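Long-range contacts in pectate lyase/Amb allergen (PDB 4HWV), which probably cleaves pectate by calcium-dependent beta-elimination: residues A[326-332]-A[348-354]; A[378-383]-A[462-467]; A[196-202]-A[238-244]; A[335-341]-A[364-370]. One frame throughout, in Å; residues are numbered along the deposited sequence. Where two conformers were deposited one is given.

Interaction 1 of 4, residues A[326-332]-A[348-354]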
# COMPACT_ATOMS: atom_id res chain seq x y z
N PHE A 326 -0.24 11.72 25.18
CA PHE A 326 0.55 11.16 24.06
C PHE A 326 2.02 11.37 24.38
O PHE A 326 2.46 12.51 24.51
CB PHE A 326 0.32 11.93 22.75
CG PHE A 326 -1.04 11.77 22.12
CD1 PHE A 326 -2.12 12.57 22.52
CD2 PHE A 326 -1.21 10.90 21.04
CE1 PHE A 326 -3.35 12.49 21.89
CE2 PHE A 326 -2.45 10.81 20.40
CZ PHE A 326 -3.52 11.61 20.82
N HIS A 327 2.81 10.29 24.43
CA HIS A 327 4.25 10.48 24.58
C HIS A 327 5.06 9.39 23.90
O HIS A 327 4.64 8.23 23.84
CB HIS A 327 4.68 10.67 26.06
CG HIS A 327 4.63 9.44 26.90
ND1 HIS A 327 5.67 8.54 26.98
CD2 HIS A 327 3.68 8.98 27.75
CE1 HIS A 327 5.37 7.59 27.85
NE2 HIS A 327 4.16 7.83 28.32
N GLY A 328 6.22 9.78 23.40
CA GLY A 328 7.15 8.84 22.80
C GLY A 328 6.71 8.31 21.45
O GLY A 328 7.24 7.32 20.96
N ASN A 329 5.72 8.97 20.83
CA ASN A 329 5.22 8.48 19.56
C ASN A 329 5.96 9.08 18.38
O ASN A 329 6.49 10.20 18.46
CB ASN A 329 3.72 8.79 19.41
CG ASN A 329 2.89 8.21 20.55
OD1 ASN A 329 2.72 7.00 20.66
ND2 ASN A 329 2.37 9.09 21.41
N HIS A 330 5.98 8.32 17.29
CA HIS A 330 6.44 8.81 15.99
C HIS A 330 5.18 9.12 15.18
O HIS A 330 4.39 8.22 14.89
CB HIS A 330 7.27 7.72 15.32
CG HIS A 330 8.04 8.19 14.12
ND1 HIS A 330 8.79 7.31 13.36
CD2 HIS A 330 8.24 9.42 13.58
CE1 HIS A 330 9.38 7.97 12.38
NE2 HIS A 330 9.06 9.25 12.49
N PHE A 331 4.98 10.40 14.87
CA PHE A 331 3.84 10.87 14.08
C PHE A 331 4.40 11.18 12.68
O PHE A 331 4.89 12.29 12.44
CB PHE A 331 3.27 12.16 14.68
CG PHE A 331 2.68 12.01 16.07
CD1 PHE A 331 1.76 11.00 16.40
CD2 PHE A 331 2.99 12.95 17.04
CE1 PHE A 331 1.21 10.94 17.67
CE2 PHE A 331 2.43 12.90 18.32
CZ PHE A 331 1.53 11.91 18.63
N GLN A 332 4.35 10.20 11.78
CA GLN A 332 5.05 10.29 10.50
C GLN A 332 4.08 10.32 9.33
O GLN A 332 3.18 9.48 9.26
CB GLN A 332 6.01 9.10 10.36
CG GLN A 332 6.81 9.11 9.07
CD GLN A 332 7.77 7.95 8.95
OE1 GLN A 332 7.58 6.91 9.58
NE2 GLN A 332 8.79 8.11 8.13
N LEU A 348 0.89 16.31 25.43
CA LEU A 348 1.71 15.70 24.38
C LEU A 348 3.15 16.01 24.72
O LEU A 348 3.55 17.17 24.74
CB LEU A 348 1.40 16.28 22.99
CG LEU A 348 -0.07 16.13 22.55
CD1 LEU A 348 -0.83 17.43 22.78
CD2 LEU A 348 -0.17 15.65 21.10
N TYR A 349 3.93 14.98 25.03
CA TYR A 349 5.33 15.20 25.33
C TYR A 349 6.26 14.20 24.65
O TYR A 349 5.91 13.04 24.49
CB TYR A 349 5.61 15.27 26.85
CG TYR A 349 5.47 14.00 27.67
CD1 TYR A 349 4.23 13.60 28.19
CD2 TYR A 349 6.59 13.23 28.00
CE1 TYR A 349 4.13 12.47 28.99
CE2 TYR A 349 6.48 12.10 28.79
CZ TYR A 349 5.26 11.73 29.28
OH TYR A 349 5.15 10.59 30.07
N ASN A 350 7.42 14.68 24.23
CA ASN A 350 8.44 13.78 23.68
C ASN A 350 7.90 12.94 22.52
O ASN A 350 8.13 11.73 22.47
CB ASN A 350 9.04 12.86 24.75
CG ASN A 350 9.91 13.58 25.77
OD1 ASN A 350 10.04 13.10 26.88
ND2 ASN A 350 10.57 14.69 25.38
N ASN A 351 7.17 13.58 21.62
CA ASN A 351 6.81 12.93 20.36
C ASN A 351 7.68 13.48 19.23
O ASN A 351 8.21 14.59 19.34
CB ASN A 351 5.33 13.17 20.04
CG ASN A 351 4.43 12.69 21.14
OD1 ASN A 351 4.24 11.48 21.32
ND2 ASN A 351 3.90 13.63 21.92
N TYR A 352 7.85 12.68 18.19
CA TYR A 352 8.59 13.09 17.00
C TYR A 352 7.62 13.14 15.83
O TYR A 352 7.09 12.11 15.40
CB TYR A 352 9.70 12.09 16.70
CG TYR A 352 10.47 12.34 15.42
CD1 TYR A 352 10.70 13.63 14.96
CD2 TYR A 352 10.99 11.29 14.69
CE1 TYR A 352 11.42 13.86 13.79
CE2 TYR A 352 11.70 11.50 13.52
CZ TYR A 352 11.91 12.79 13.08
OH TYR A 352 12.64 13.02 11.93
N TYR A 353 7.39 14.36 15.33
CA TYR A 353 6.59 14.59 14.14
C TYR A 353 7.52 14.68 12.95
O TYR A 353 8.51 15.41 12.98
CB TYR A 353 5.87 15.92 14.25
CG TYR A 353 4.83 16.03 15.34
CD1 TYR A 353 5.19 16.30 16.68
CD2 TYR A 353 3.48 15.94 15.04
CE1 TYR A 353 4.21 16.45 17.66
CE2 TYR A 353 2.50 16.08 16.01
CZ TYR A 353 2.87 16.35 17.31
OH TYR A 353 1.90 16.50 18.28
N GLU A 354 7.19 13.96 11.88
CA GLU A 354 8.04 13.89 10.71
C GLU A 354 7.19 13.86 9.45
O GLU A 354 6.42 12.91 9.24
CB GLU A 354 8.94 12.65 10.78
CG GLU A 354 9.90 12.52 9.60
CD GLU A 354 10.76 11.26 9.62
OE1 GLU A 354 10.50 10.36 10.45
OE2 GLU A 354 11.68 11.18 8.79

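Interaction 2 of 4, residues A[378-383]-A[462-467]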
# COMPACT_ATOMS: atom_id res chain seq x y z
N HIS A 378 -1.20 20.74 26.63
CA HIS A 378 0.08 20.96 27.31
C HIS A 378 1.13 20.19 26.52
O HIS A 378 1.11 18.95 26.52
CB HIS A 378 -0.00 20.44 28.75
CG HIS A 378 1.09 20.93 29.65
ND1 HIS A 378 0.95 22.05 30.43
CD2 HIS A 378 2.33 20.43 29.91
CE1 HIS A 378 2.07 22.24 31.12
NE2 HIS A 378 2.91 21.27 30.84
N ALA A 379 2.04 20.90 25.86
CA ALA A 379 2.99 20.28 24.93
C ALA A 379 4.42 20.51 25.41
O ALA A 379 4.82 21.66 25.58
CB ALA A 379 2.82 20.87 23.53
N GLU A 380 5.18 19.44 25.59
CA GLU A 380 6.55 19.58 26.10
C GLU A 380 7.55 18.74 25.31
O GLU A 380 7.33 17.54 25.11
CB GLU A 380 6.62 19.17 27.58
CG GLU A 380 5.89 20.14 28.50
CD GLU A 380 5.66 19.61 29.89
OE1 GLU A 380 5.26 18.44 30.02
OE2 GLU A 380 5.84 20.38 30.85
N ASN A 381 8.65 19.37 24.93
CA ASN A 381 9.80 18.66 24.34
C ASN A 381 9.42 17.74 23.18
O ASN A 381 9.86 16.59 23.11
CB ASN A 381 10.61 17.93 25.41
CG ASN A 381 11.26 18.89 26.40
OD1 ASN A 381 10.83 20.04 26.56
ND2 ASN A 381 12.28 18.40 27.10
N ASN A 382 8.60 18.27 22.28
CA ASN A 382 8.29 17.58 21.04
C ASN A 382 9.24 18.07 19.96
O ASN A 382 9.58 19.27 19.92
CB ASN A 382 6.85 17.86 20.61
CG ASN A 382 5.84 17.31 21.61
OD1 ASN A 382 5.59 16.10 21.64
ND2 ASN A 382 5.26 18.18 22.43
N VAL A 383 9.66 17.16 19.09
CA VAL A 383 10.51 17.49 17.94
C VAL A 383 9.71 17.36 16.66
O VAL A 383 9.01 16.38 16.48
CB VAL A 383 11.72 16.57 17.87
CG1 VAL A 383 12.53 16.83 16.59
CG2 VAL A 383 12.57 16.73 19.10
N TYR A 462 6.36 12.33 35.61
CA TYR A 462 7.00 12.00 34.34
C TYR A 462 8.29 12.79 34.21
O TYR A 462 8.42 13.88 34.76
CB TYR A 462 6.06 12.29 33.15
CG TYR A 462 5.72 13.75 32.97
CD1 TYR A 462 4.74 14.36 33.75
CD2 TYR A 462 6.40 14.53 32.03
CE1 TYR A 462 4.43 15.69 33.59
CE2 TYR A 462 6.08 15.88 31.87
CZ TYR A 462 5.09 16.45 32.67
OH TYR A 462 4.74 17.77 32.54
N THR A 463 9.22 12.23 33.45
CA THR A 463 10.49 12.87 33.14
C THR A 463 10.57 13.17 31.65
O THR A 463 10.34 12.29 30.82
CB THR A 463 11.65 11.95 33.56
OG1 THR A 463 11.65 11.84 34.99
CG2 THR A 463 13.00 12.47 33.06
N LEU A 464 10.85 14.43 31.31
CA LEU A 464 10.99 14.81 29.91
C LEU A 464 12.37 14.44 29.40
O LEU A 464 13.37 14.90 29.95
CB LEU A 464 10.81 16.32 29.75
CG LEU A 464 9.41 16.84 30.03
CD1 LEU A 464 9.40 18.37 29.99
CD2 LEU A 464 8.41 16.27 29.04
N GLU A 465 12.43 13.66 28.31
CA GLU A 465 13.66 13.49 27.57
C GLU A 465 13.99 14.78 26.87
O GLU A 465 13.11 15.56 26.48
CB GLU A 465 13.49 12.41 26.51
CG GLU A 465 13.39 11.03 27.11
CD GLU A 465 13.18 9.95 26.06
OE1 GLU A 465 14.17 9.47 25.47
OE2 GLU A 465 12.00 9.59 25.83
N ASP A 466 15.27 15.07 26.70
CA ASP A 466 15.68 16.23 25.89
C ASP A 466 15.41 15.95 24.43
O ASP A 466 15.38 14.77 24.01
CB ASP A 466 17.15 16.60 26.04
CG ASP A 466 17.46 17.92 25.32
OD1 ASP A 466 16.75 18.90 25.59
OD2 ASP A 466 18.34 17.94 24.43
N THR A 467 15.33 17.00 23.63
CA THR A 467 15.02 16.87 22.22
C THR A 467 16.23 16.56 21.33
O THR A 467 16.06 16.15 20.17
CB THR A 467 14.34 18.16 21.76
OG1 THR A 467 15.12 19.28 22.20
CG2 THR A 467 12.92 18.28 22.34

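Interaction 3 of 4, residues A[196-202]-A[238-244]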
# COMPACT_ATOMS: atom_id res chain seq x y z
N VAL A 196 -5.68 -2.64 27.76
CA VAL A 196 -4.30 -2.47 27.34
C VAL A 196 -4.14 -3.09 25.95
O VAL A 196 -4.61 -4.21 25.70
CB VAL A 196 -3.35 -3.17 28.34
CG1 VAL A 196 -1.92 -3.26 27.75
CG2 VAL A 196 -3.37 -2.46 29.69
N ILE A 197 -3.49 -2.35 25.04
CA ILE A 197 -3.29 -2.82 23.67
C ILE A 197 -1.83 -2.58 23.33
O ILE A 197 -1.38 -1.43 23.37
CB ILE A 197 -4.23 -2.05 22.67
CG1 ILE A 197 -5.70 -2.29 23.04
CG2 ILE A 197 -3.94 -2.46 21.24
CD1 ILE A 197 -6.68 -1.44 22.26
N ARG A 198 -1.07 -3.64 23.02
CA ARG A 198 0.37 -3.51 22.77
C ARG A 198 0.85 -4.43 21.65
O ARG A 198 0.33 -5.52 21.46
CB ARG A 198 1.20 -3.86 24.01
CG ARG A 198 0.74 -3.18 25.28
CD ARG A 198 1.61 -3.59 26.44
NE ARG A 198 2.90 -2.89 26.45
CZ ARG A 198 3.88 -3.17 27.29
NH1 ARG A 198 3.77 -4.22 28.12
NH2 ARG A 198 4.97 -2.43 27.29
N ASN A 199 1.89 -3.97 20.96
CA ASN A 199 2.67 -4.80 20.06
C ASN A 199 1.92 -5.32 18.84
O ASN A 199 2.26 -6.37 18.32
CB ASN A 199 3.34 -5.96 20.80
CG ASN A 199 4.52 -6.52 20.02
OD1 ASN A 199 5.28 -5.75 19.41
ND2 ASN A 199 4.70 -7.85 20.05
N ILE A 200 0.95 -4.53 18.35
CA ILE A 200 0.16 -4.92 17.18
C ILE A 200 0.36 -3.87 16.09
O ILE A 200 0.47 -2.66 16.37
CB ILE A 200 -1.34 -5.02 17.55
CG1 ILE A 200 -1.53 -6.14 18.57
CG2 ILE A 200 -2.23 -5.24 16.32
CD1 ILE A 200 -2.80 -6.02 19.38
N THR A 201 0.44 -4.33 14.85
CA THR A 201 0.40 -3.43 13.70
C THR A 201 -1.03 -3.38 13.16
O THR A 201 -1.55 -4.40 12.70
CB THR A 201 1.39 -3.88 12.62
OG1 THR A 201 2.70 -3.72 13.15
CG2 THR A 201 1.28 -3.04 11.36
N PHE A 202 -1.65 -2.20 13.25
CA PHE A 202 -3.02 -1.97 12.81
C PHE A 202 -2.96 -1.30 11.44
O PHE A 202 -2.24 -0.31 11.29
CB PHE A 202 -3.71 -1.01 13.79
CG PHE A 202 -4.04 -1.61 15.13
CD1 PHE A 202 -5.27 -2.24 15.31
CD2 PHE A 202 -3.15 -1.52 16.20
CE1 PHE A 202 -5.60 -2.78 16.53
CE2 PHE A 202 -3.50 -2.07 17.44
CZ PHE A 202 -4.71 -2.69 17.61
N TRP A 238 -4.59 2.02 27.80
CA TRP A 238 -3.18 2.18 27.53
C TRP A 238 -2.87 1.53 26.18
O TRP A 238 -3.01 0.30 26.02
CB TRP A 238 -2.34 1.55 28.64
CG TRP A 238 -0.85 1.78 28.49
CD1 TRP A 238 -0.23 2.92 28.05
CD2 TRP A 238 0.19 0.84 28.77
NE1 TRP A 238 1.13 2.75 28.06
CE2 TRP A 238 1.42 1.48 28.51
CE3 TRP A 238 0.21 -0.50 29.24
CZ2 TRP A 238 2.65 0.83 28.66
CZ3 TRP A 238 1.44 -1.13 29.41
CH2 TRP A 238 2.63 -0.48 29.10
N ILE A 239 -2.48 2.37 25.22
CA ILE A 239 -2.19 1.93 23.86
C ILE A 239 -0.70 2.18 23.68
O ILE A 239 -0.27 3.34 23.55
CB ILE A 239 -3.03 2.74 22.85
CG1 ILE A 239 -4.52 2.43 23.07
CG2 ILE A 239 -2.57 2.49 21.42
CD1 ILE A 239 -5.46 3.44 22.43
N ASP A 240 0.07 1.10 23.68
CA ASP A 240 1.52 1.20 23.79
C ASP A 240 2.26 0.31 22.80
O ASP A 240 1.94 -0.88 22.65
CB ASP A 240 1.93 0.80 25.22
CG ASP A 240 3.44 0.79 25.40
OD1 ASP A 240 4.06 1.87 25.52
OD2 ASP A 240 4.00 -0.34 25.42
N HIS A 241 3.28 0.85 22.13
CA HIS A 241 4.14 0.04 21.28
C HIS A 241 3.36 -0.66 20.17
O HIS A 241 3.59 -1.84 19.86
CB HIS A 241 4.95 -0.99 22.09
CG HIS A 241 6.21 -0.44 22.68
ND1 HIS A 241 6.33 -0.12 24.02
CD2 HIS A 241 7.44 -0.24 22.14
CE1 HIS A 241 7.57 0.27 24.26
NE2 HIS A 241 8.26 0.22 23.14
N ASN A 242 2.46 0.09 19.52
CA ASN A 242 1.75 -0.41 18.34
C ASN A 242 2.16 0.43 17.14
O ASN A 242 2.75 1.51 17.29
CB ASN A 242 0.23 -0.32 18.50
CG ASN A 242 -0.25 -1.03 19.74
OD1 ASN A 242 -0.31 -2.26 19.78
ND2 ASN A 242 -0.61 -0.25 20.77
N THR A 243 1.84 -0.08 15.96
CA THR A 243 2.01 0.69 14.73
C THR A 243 0.63 0.83 14.10
O THR A 243 -0.17 -0.10 14.15
CB THR A 243 3.00 -0.03 13.81
OG1 THR A 243 4.27 -0.06 14.47
CG2 THR A 243 3.15 0.68 12.45
N PHE A 244 0.34 2.01 13.53
CA PHE A 244 -0.95 2.30 12.90
C PHE A 244 -0.70 3.00 11.59
O PHE A 244 0.13 3.91 11.53
CB PHE A 244 -1.77 3.28 13.74
CG PHE A 244 -2.13 2.80 15.11
CD1 PHE A 244 -1.25 2.92 16.18
CD2 PHE A 244 -3.40 2.30 15.36
CE1 PHE A 244 -1.62 2.50 17.45
CE2 PHE A 244 -3.77 1.90 16.63
CZ PHE A 244 -2.88 1.99 17.67

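Interaction 4 of 4, residues A[335-341]-A[364-370]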
# COMPACT_ATOMS: atom_id res chain seq x y z
N ARG A 335 -1.39 14.00 8.03
CA ARG A 335 -1.77 15.30 7.50
C ARG A 335 -2.28 16.30 8.54
O ARG A 335 -1.92 17.48 8.48
CB ARG A 335 -2.80 15.13 6.38
CG ARG A 335 -3.30 16.42 5.77
CD ARG A 335 -3.79 16.17 4.35
NE ARG A 335 -4.47 17.30 3.74
CZ ARG A 335 -3.85 18.31 3.12
NH1 ARG A 335 -2.52 18.33 3.08
NH2 ARG A 335 -4.55 19.29 2.56
N GLN A 336 -3.11 15.85 9.47
CA GLN A 336 -3.74 16.78 10.41
C GLN A 336 -4.31 16.03 11.61
O GLN A 336 -4.19 14.80 11.70
CB GLN A 336 -4.86 17.58 9.71
CG GLN A 336 -5.97 16.70 9.14
CD GLN A 336 -6.96 17.49 8.32
OE1 GLN A 336 -7.51 18.48 8.79
NE2 GLN A 336 -7.18 17.06 7.07
N ARG A 337 -4.90 16.79 12.53
CA ARG A 337 -5.41 16.23 13.79
C ARG A 337 -4.33 15.46 14.53
O ARG A 337 -4.51 14.29 14.89
CB ARG A 337 -6.64 15.35 13.58
CG ARG A 337 -7.80 16.04 12.90
CD ARG A 337 -9.03 15.15 13.07
NE ARG A 337 -10.18 15.61 12.30
CZ ARG A 337 -11.25 14.87 12.02
NH1 ARG A 337 -11.31 13.60 12.39
NH2 ARG A 337 -12.26 15.41 11.36
N GLN A 338 -3.21 16.11 14.80
CA GLN A 338 -2.14 15.42 15.49
C GLN A 338 -1.67 16.19 16.75
O GLN A 338 -0.52 16.60 16.83
CB GLN A 338 -0.99 15.03 14.53
CG GLN A 338 -0.40 16.16 13.66
CD GLN A 338 0.39 15.63 12.46
OE1 GLN A 338 1.22 14.71 12.59
NE2 GLN A 338 0.17 16.23 11.30
N ALA A 339 -2.54 16.36 17.75
CA ALA A 339 -3.94 15.91 17.82
C ALA A 339 -4.87 17.13 17.74
O ALA A 339 -4.44 18.26 18.01
CB ALA A 339 -4.18 15.17 19.15
N ARG A 340 -6.13 16.90 17.38
CA ARG A 340 -7.13 17.96 17.41
C ARG A 340 -7.92 17.84 18.71
O ARG A 340 -8.63 16.84 18.92
CB ARG A 340 -8.08 17.88 16.22
CG ARG A 340 -8.96 19.11 16.05
CD ARG A 340 -10.24 18.85 15.24
NE ARG A 340 -10.85 20.12 14.84
CZ ARG A 340 -11.53 20.92 15.67
NH1 ARG A 340 -11.72 20.58 16.94
NH2 ARG A 340 -12.01 22.08 15.22
N VAL A 341 -7.81 18.84 19.59
CA VAL A 341 -8.31 18.70 20.96
C VAL A 341 -9.46 19.64 21.33
O VAL A 341 -9.27 20.87 21.40
CB VAL A 341 -7.18 18.89 21.97
CG1 VAL A 341 -7.73 18.73 23.39
CG2 VAL A 341 -6.05 17.90 21.68
N PRO A 364 0.54 15.14 2.59
CA PRO A 364 1.26 16.38 2.91
C PRO A 364 0.76 16.98 4.22
O PRO A 364 -0.43 16.97 4.50
CB PRO A 364 0.91 17.32 1.74
CG PRO A 364 0.36 16.43 0.67
CD PRO A 364 -0.28 15.26 1.39
N TRP A 365 1.68 17.50 5.02
CA TRP A 365 1.33 18.14 6.27
C TRP A 365 0.42 19.34 6.05
O TRP A 365 0.72 20.26 5.27
CB TRP A 365 2.60 18.63 6.94
CG TRP A 365 2.43 19.31 8.27
CD1 TRP A 365 2.01 20.60 8.50
CD2 TRP A 365 2.73 18.75 9.56
NE1 TRP A 365 2.02 20.87 9.84
CE2 TRP A 365 2.47 19.75 10.51
CE3 TRP A 365 3.19 17.49 9.99
CZ2 TRP A 365 2.66 19.55 11.87
CZ3 TRP A 365 3.39 17.31 11.34
CH2 TRP A 365 3.12 18.33 12.27
N LEU A 366 -0.69 19.34 6.77
CA LEU A 366 -1.60 20.48 6.80
C LEU A 366 -1.57 21.19 8.15
O LEU A 366 -1.43 22.41 8.21
CB LEU A 366 -3.03 20.03 6.46
CG LEU A 366 -4.07 21.16 6.53
CD1 LEU A 366 -3.80 22.28 5.52
CD2 LEU A 366 -5.44 20.54 6.31
N ALA A 367 -1.72 20.43 9.24
CA ALA A 367 -1.76 21.01 10.59
C ALA A 367 -1.18 20.00 11.57
O ALA A 367 -1.22 18.79 11.32
CB ALA A 367 -3.19 21.36 10.99
N GLY A 368 -0.70 20.53 12.68
CA GLY A 368 -0.16 19.71 13.75
C GLY A 368 -1.15 19.56 14.88
O GLY A 368 -2.14 18.82 14.78
N MET A 369 -0.89 20.28 15.98
CA MET A 369 -1.77 20.32 17.14
C MET A 369 -2.81 21.41 16.94
O MET A 369 -2.47 22.52 16.53
CB MET A 369 -0.97 20.69 18.39
CG MET A 369 0.19 19.81 18.68
SD MET A 369 1.02 20.46 20.13
CE MET A 369 2.56 19.56 19.91
N THR A 370 -4.06 21.10 17.25
CA THR A 370 -5.11 22.12 17.19
C THR A 370 -5.75 22.27 18.56
O THR A 370 -6.27 21.30 19.13
CB THR A 370 -6.19 21.76 16.17
OG1 THR A 370 -5.61 21.71 14.87
CG2 THR A 370 -7.32 22.79 16.19
O HOH W 1 -4.64 19.37 13.71

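Interaction 1 of 4, residues A[326-332]-A[348-354]
The amide oxygen OD1 of N351 is gripped twice by N329: by its backbone N at 3.0 Å and by its side-chain ND2, also at 3.0 Å. The two amides point the same way with planes only 3° apart. CG of N351 stands anti to its own carbonyl carbon (chi1 -57°), which also brings ND2 to F326 O at 3.2 Å, well above that carbonyl's plane. F326 O already takes the backbone N of Y349. N329 passes the pattern on to the preceding coil, its ND2 reaching L292 O and its OD1 taking the backbone N of N295. This is an asparagine stack at the bend of a parallel beta-helix, flanked by parallel pairs F326-L348 and H330-Y352.

On the inner side CD2 of F331 lies over one face of Y353, 3.3 Å from CE2 of Y353, the two rings set obliquely, while CE2 of F331 meets CB of N351. On the other side of the sheet, CB of H327 sits over the centre of the Y349 ring, and the imidazole lies nearly parallel to that ring but slid towards its hydroxyl; H327 NE2 itself bonds T24. Further along, H330 NE2 donates to E354 OE1 at 2.7 Å, the carboxylate lying nearly in the imidazole plane. A carboxylate so placed would tend to stabilise a charged H330, while the buried N351 amide, using both its oxygen and its nitrogen, ties the bends of successive coils together.

Interaction 2 of 4, residues A[378-383]-A[462-467]
The two segments run in roughly the same direction, 35° apart end to end, but they are joined through side chains, their closest alpha carbons being those of N381 and T467 at 5.9 Å. E380 and Y462 cross at about a right angle. The phenol OH of Y462 donates to OE1 of E380 at 2.7 Å, on the lone pair facing the other carboxylate oxygen. The same OE1 takes NE2 of H347, and OE2 receives a weak bond from H378 NE2, so the carboxylate is held from several directions.

Beside it, both methyls of L464 pack against CB of E380, with CD2 at 3.7 Å. N381 reaches across to the other segment: its ND2 gives an almost straight bond (175°) to E465 O at 3.0 Å, approaching from above that carbonyl's plane. With CG2 anti to its carbonyl carbon, V383 turns this methyl onto CB of T467, 3.5 Å away. E465 is steadied in turn by R473 and R477 of helix 470-477. Lying away from the calcium site, this is a C-terminal segment packed along the outside of a late coil of the parallel beta-helix, a fold characteristic of pectate lyases.

Interaction 3 of 4, residues A[196-202]-A[238-244]
Charge and hydrogen bonding centre on D240, whose OD2 is met side-on by two nitrogens of R198, NE and NH2, each at 3.0 Å. Both lie out of the carboxylate plane, although OD2 itself sits in the plane of the guanidinium. A third donor, ND1 of H241, reaches the same oxygen at 2.7 Å. The bend in the arginine at chi3 (77°) swings its head across to D240 and lays one face of the guanidinium over CH2 of W238, with the two planes 34° apart. NH1 of R198 turns instead to D19 O, while OD1 of D240 is taken by S293 and N294.

Among amide contacts, N242 spans the bend: OD1 accepts the backbone N of I200, and ND2 gives a nearly straight bond (174°) to I197 O at 3.0 Å, from above the carbonyl plane. I197 O also receives D240 N. N295 repeats this on the following coil, with bonds to N242 N and I239 O, so an asparagine run marks the turn between the flat faces of this right-handed parallel beta-helix, as in other pectate lyases. Parallel backbone bonds continue on each side of the bend, among them F202 N to T243 O at 2.7 Å.

Apolar packing fills both ends. CG1 of V196 touches CE3 of W238 at 3.8 Å. F202 and F244 point the same way, their planes nearly parallel but slid apart so that CD2 of F202 meets CE2 of F244 at 3.5 Å. F244 meets F297 in turn, extending an aromatic row from coil to coil, with I229 covering F244, I197 and I239.

Interaction 4 of 4, residues A[335-341]-A[364-370]
R335 O is taken in its carbonyl plane by both L366 N, at 2.8 Å, and A367 N, so two successive amides of the second segment share one oxygen. Backbone hydrogen bonds like these make up most of the contact. Further on Q338 N reaches G368 O, and beyond the cis peptide before A339 a short parallel pairing begins, where T370 N meets A339 O and V341 N meets T370 O at 2.9 Å.

Two side chains add polar bonds. R335 is extended from CG to NE, and its NH1 bonds P364 O at 2.9 Å from above the carbonyl plane; CB of L366 lies over the centre of one guanidinium face. Q338, its CG placed between the backbone N and the carbonyl carbon (chi1 53°), sends NE2 to A367 O at 2.9 Å. That nitrogen also lies over a face of W365, 3.4 Å from CZ3, with the amide and ring planes 28° apart, and it has a second acceptor in L334 O.

One water links R337 N, weakly, with G368 O and T370 OG1, each 2.8 Å from it; OG1 also bonds N400.

Apolar contacts are lighter: CG of R340 rests on CB of T370. The side chain of R337 comes within about 6 Å of the bound calcium ion, nearest atoms counted; the backbone bonds at R335, Q338 and A339 would be expected to limit how far the chain on either side of it can shift.

Overall arrangement
Interactions 1 and 3 are the buried ones: both join neighbouring coils across an asparagine-lined bend, but interaction 3 adds a salt bridge and interaction 1 a histidine-carboxylate bond. Interaction 2 is partly buried and relies on side chains, fastening an outer loop to strand 376-387. That strand pairs with 345-356 of interaction 1, and N350 reaches E465, so the two contacts touch. Interaction 4, also partly buried, belongs to a different face of the beta-helix and lies towards the calcium; its segments alternate along the chain with those of interaction 1, which it meets where Y353 OH bonds Q338 O. Interaction 3 touches none of the others.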